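Local coordinates for abietadiene synthase, chloroplastic (Abies grandis, PDB 3S9V), which belongs to the terpene synthase family and folds as a single, largely helical chain that includes a terpene synthase metal-binding domain, at residues 338-341 and 342-345; 719-722 and 723-727. All coordinates share one frame; numbering follows the deposited sequence.

Interaction 1: 338-341 and 342-345; sequences SSDV and LKTF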
loop_
_atom_site.group_PDB
_atom_site.type_symbol
_atom_site.label_atom_id
_atom_site.label_comp_id
_atom_site.label_asym_id
_atom_site.label_seq_id
_atom_site.Cartn_x
_atom_site.Cartn_y
_atom_site.Cartn_z
ATOM N N SER A 338 12.854 -1.768 -12.146
ATOM C CA SER A 338 12.486 -3.061 -12.701
ATOM C C SER A 338 12.065 -4.043 -11.627
ATOM O O SER A 338 12.538 -3.975 -10.496
ATOM C CB SER A 338 13.669 -3.656 -13.475
ATOM O OG SER A 338 13.445 -5.028 -13.765
ATOM N N SER A 339 11.181 -4.963 -11.989
ATOM C CA SER A 339 10.733 -5.975 -11.043
ATOM C C SER A 339 11.838 -7.023 -10.884
ATOM O O SER A 339 11.725 -7.923 -10.056
ATOM C CB SER A 339 9.441 -6.639 -11.528
ATOM O OG SER A 339 9.636 -7.216 -12.807
ATOM N N ASP A 340 12.905 -6.908 -11.675
ATOM C CA ASP A 340 14.020 -7.853 -11.563
ATOM C C ASP A 340 14.635 -7.806 -10.169
ATOM O O ASP A 340 15.315 -8.750 -9.758
ATOM C CB ASP A 340 15.131 -7.550 -12.577
ATOM C CG ASP A 340 14.707 -7.794 -14.007
ATOM O OD1 ASP A 340 13.916 -8.731 -14.249
ATOM O OD2 ASP A 340 15.183 -7.056 -14.894
ATOM N N VAL A 341 14.415 -6.704 -9.448
ATOM C CA VAL A 341 14.955 -6.562 -8.095
ATOM C C VAL A 341 14.465 -7.681 -7.176
ATOM O O VAL A 341 15.172 -8.080 -6.254
ATOM C CB VAL A 341 14.570 -5.195 -7.440
ATOM C CG1 VAL A 341 15.256 -4.050 -8.154
ATOM C CG2 VAL A 341 13.069 -5.009 -7.465
ATOM N N LEU A 342 13.263 -8.187 -7.431
ATOM C CA LEU A 342 12.700 -9.256 -6.613
ATOM C C LEU A 342 13.372 -10.617 -6.809
ATOM O O LEU A 342 13.276 -11.487 -5.944
ATOM C CB LEU A 342 11.200 -9.399 -6.881
ATOM C CG LEU A 342 10.290 -8.226 -6.517
ATOM C CD1 LEU A 342 8.858 -8.616 -6.816
ATOM C CD2 LEU A 342 10.443 -7.865 -5.035
ATOM N N LYS A 343 14.045 -10.808 -7.939
ATOM C CA LYS A 343 14.716 -12.078 -8.208
ATOM C C LYS A 343 15.712 -12.434 -7.106
ATOM O O LYS A 343 15.952 -13.603 -6.816
ATOM C CB LYS A 343 15.421 -12.025 -9.567
ATOM C CG LYS A 343 14.485 -12.235 -10.768
ATOM C CD LYS A 343 15.226 -12.030 -12.091
ATOM C CE LYS A 343 14.440 -12.572 -13.285
ATOM N NZ LYS A 343 13.076 -11.991 -13.432
ATOM N N THR A 344 16.276 -11.412 -6.480
ATOM C CA THR A 344 17.238 -11.598 -5.400
ATOM C C THR A 344 16.656 -12.372 -4.209
ATOM O O THR A 344 17.398 -13.004 -3.451
ATOM C CB THR A 344 17.733 -10.224 -4.880
ATOM O OG1 THR A 344 18.466 -9.558 -5.911
ATOM C CG2 THR A 344 18.615 -10.390 -3.655
ATOM N N PHE A 345 15.334 -12.327 -4.051
ATOM C CA PHE A 345 14.685 -12.981 -2.919
ATOM C C PHE A 345 13.927 -14.278 -3.213
ATOM O O PHE A 345 13.323 -14.875 -2.316
ATOM C CB PHE A 345 13.765 -11.969 -2.241
ATOM C CG PHE A 345 14.452 -10.670 -1.908
ATOM C CD1 PHE A 345 14.435 -9.607 -2.806
ATOM C CD2 PHE A 345 15.174 -10.530 -0.722
ATOM C CE1 PHE A 345 15.128 -8.430 -2.532
ATOM C CE2 PHE A 345 15.868 -9.358 -0.443
ATOM C CZ PHE A 345 15.843 -8.309 -1.349
HETATM O O HOH W 1 11.511 -9.084 -13.805
#

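Interaction 2: 719-722 and 723-727; sequences VYSV and MENAL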
loop_
_atom_site.group_PDB
_atom_site.type_symbol
_atom_site.label_atom_id
_atom_site.label_comp_id
_atom_site.label_asym_id
_atom_site.label_seq_id
_atom_site.Cartn_x
_atom_site.Cartn_y
_atom_site.Cartn_z
ATOM N N VAL A 719 -11.949 -16.435 -20.220
ATOM C CA VAL A 719 -12.362 -15.040 -20.212
ATOM C C VAL A 719 -11.716 -14.294 -19.040
ATOM O O VAL A 719 -11.406 -13.110 -19.153
ATOM C CB VAL A 719 -13.891 -14.918 -20.129
ATOM C CG1 VAL A 719 -14.287 -13.471 -19.906
ATOM C CG2 VAL A 719 -14.509 -15.438 -21.416
ATOM N N TYR A 720 -11.513 -14.989 -17.922
ATOM C CA TYR A 720 -10.868 -14.392 -16.754
ATOM C C TYR A 720 -9.405 -14.149 -17.094
ATOM O O TYR A 720 -8.776 -13.215 -16.592
ATOM C CB TYR A 720 -10.941 -15.337 -15.551
ATOM C CG TYR A 720 -12.277 -15.365 -14.852
ATOM C CD1 TYR A 720 -12.791 -16.558 -14.342
ATOM C CD2 TYR A 720 -13.024 -14.199 -14.688
ATOM C CE1 TYR A 720 -14.020 -16.590 -13.689
ATOM C CE2 TYR A 720 -14.254 -14.220 -14.035
ATOM C CZ TYR A 720 -14.748 -15.418 -13.540
ATOM O OH TYR A 720 -15.970 -15.444 -12.909
ATOM N N SER A 721 -8.865 -15.010 -17.945
ATOM C CA SER A 721 -7.473 -14.905 -18.358
ATOM C C SER A 721 -7.274 -13.673 -19.242
ATOM O O SER A 721 -6.335 -12.902 -19.044
ATOM C CB SER A 721 -7.059 -16.169 -19.114
ATOM O OG SER A 721 -5.657 -16.198 -19.302
ATOM N N VAL A 722 -8.166 -13.496 -20.214
ATOM C CA VAL A 722 -8.109 -12.352 -21.118
ATOM C C VAL A 722 -8.250 -11.055 -20.318
ATOM O O VAL A 722 -7.512 -10.090 -20.539
ATOM C CB VAL A 722 -9.243 -12.416 -22.174
ATOM C CG1 VAL A 722 -9.209 -11.185 -23.070
ATOM C CG2 VAL A 722 -9.099 -13.667 -23.010
ATOM N N MET A 723 -9.191 -11.045 -19.377
ATOM C CA MET A 723 -9.434 -9.871 -18.548
ATOM C C MET A 723 -8.173 -9.526 -17.796
ATOM O O MET A 723 -7.746 -8.375 -17.785
ATOM C CB MET A 723 -10.567 -10.142 -17.559
ATOM C CG MET A 723 -11.057 -8.910 -16.795
ATOM S SD MET A 723 -12.323 -9.356 -15.559
ATOM C CE MET A 723 -11.287 -9.735 -14.191
ATOM N N GLU A 724 -7.575 -10.537 -17.175
ATOM C CA GLU A 724 -6.350 -10.362 -16.403
ATOM C C GLU A 724 -5.182 -9.806 -17.215
ATOM O O GLU A 724 -4.483 -8.901 -16.758
ATOM C CB GLU A 724 -5.931 -11.690 -15.766
ATOM C CG GLU A 724 -6.847 -12.168 -14.655
ATOM C CD GLU A 724 -7.009 -11.136 -13.554
ATOM O OE1 GLU A 724 -5.982 -10.629 -13.052
ATOM O OE2 GLU A 724 -8.165 -10.836 -13.187
ATOM N N ASN A 725 -4.949 -10.353 -18.406
ATOM C CA ASN A 725 -3.848 -9.853 -19.217
ATOM C C ASN A 725 -4.144 -8.412 -19.598
ATOM O O ASN A 725 -3.237 -7.587 -19.676
ATOM C CB ASN A 725 -3.657 -10.711 -20.468
ATOM C CG ASN A 725 -3.249 -12.138 -20.137
ATOM O OD1 ASN A 725 -2.358 -12.366 -19.314
ATOM N ND2 ASN A 725 -3.893 -13.104 -20.786
ATOM N N ALA A 726 -5.425 -8.115 -19.807
ATOM C CA ALA A 726 -5.858 -6.769 -20.166
ATOM C C ALA A 726 -5.636 -5.804 -19.008
ATOM O O ALA A 726 -5.261 -4.647 -19.217
ATOM C CB ALA A 726 -7.330 -6.782 -20.553
ATOM N N LEU A 727 -5.877 -6.277 -17.786
ATOM C CA LEU A 727 -5.690 -5.437 -16.604
ATOM C C LEU A 727 -4.203 -5.174 -16.410
ATOM O O LEU A 727 -3.791 -4.103 -15.945
ATOM C CB LEU A 727 -6.262 -6.121 -15.354
ATOM C CG LEU A 727 -7.769 -6.025 -15.117
ATOM C CD1 LEU A 727 -8.187 -6.982 -14.006
ATOM C CD2 LEU A 727 -8.131 -4.585 -14.765
HETATM O O HOH W 2 -4.075 -14.149 -17.543
#

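Interaction 1: 338-341 and 342-345
Two successive i+3 backbone bonds join 338-341 to 342-345: Leu342 N donates to Ser339 O over 3.1 Å and Lys343 N to Asp340 O over 3.0 Å. From Ser339 to Thr344 the phi/psi values are helical, and Phe345 N bonds back to Leu342 O in the same i+3 manner. At the start of the turn, Ser338 OG accepts a hydrogen bond from Asp340 N over 2.9 Å, an ST turn that ties the serine hydroxyl to the backbone two residues on. On the solvent-facing side Asp340 and Lys343 extend together from the same side of the turn. The lysine chain bends at its last torsion (chi4 57°), which turns the ammonium toward the carboxylate in a long salt bridge, Lys343 NZ to Asp340 OD1 at 3.5 Å. A water bridges this loose pairing: it apparently donates to Asp340 OD1 in an unusually short, and so doubtful, bond, accepts a weak one from Lys343 NZ and also binds Ser339 OG, 2.8 Å away. The aliphatic part of the lysine passes by the Asp340 carbonyl, with Lys343 CB 3.3 Å from Asp340 O. On the buried side Phe345 CE1 lies 3.7 Å from Val341 O, approached obliquely, while Thr344 CG2 sits over the centre of one ring face. Thr344 OG1 is held by Arg307 O. Val341 and Phe345 rest on helix 320-332, and Leu342 on helix 381-397. The arrangement is that of a short helical turn built from i+3 bonds, opened by an ST turn and packed between helices within the N-terminal terpene synthase family region.

Interaction 2: 719-722 and 723-727
Residues 719-722 and 723-727 meet along a single alpha-helix, 712-736, in the terpene synthase metal-binding family region; the contact is one of successive turns. Four i+4 backbone bonds link the segments, from Met723 N to Val719 O, Glu724 N to Tyr720 O, Asn725 N to Ser721 O and Ala726 N to Val722 O, each 3.0 Å long. Side chains follow the same spacing. Met723 CB lies 3.5 Å from Val719 O, and the chain beyond it bends at its last torsion, where the side chain meets Val681 of helix 669-693 and Gln755 of helix 741-757. In Glu724, chi1 (-69°) sets CG opposite the carbonyl carbon, on the side of the backbone N and close to Tyr720 O; the chain then bends at chi2 (-56°). Ala726 CB lies 3.3 Å from Val722 O. The buried side of the helix faces the same two neighbours: Val719 and Ala726 also press on helix 669-693, and Leu727 also touches Gln755. Around Ser721 and Asn725 the surface is polar and hydrated. The amide of Asn725 leans over the preceding turn, with ND2 3.0 Å from Ser721 O, but the angle is too poor for a hydrogen bond. A water makes the link instead: it donates to Ser721 O and to Asn725 OD1, each 3.0 Å away, and accepts from Ser721 OG at 3.1 Å.

In the fold
Following the chain from its N terminus, interaction 1 comes first, in the loop between helix 320-332 and helix 363-373. It closes only a local turn, as does interaction 2, much later, within helix 712-736. The two therefore stand in series, neither nesting nor crossing, and they fall in different family regions, the N-terminal and the metal-binding one. The centres of interactions 1 and 2 are 24 Å apart. The nearest atoms of interactions 1 and 2 are about 14 Å apart. Residues 338-345 bring the loop against helices 320-332 and 381-397, whereas 719-727 set their helix against helices 669-693 and 741-757, so each contact belongs to its own group of helices.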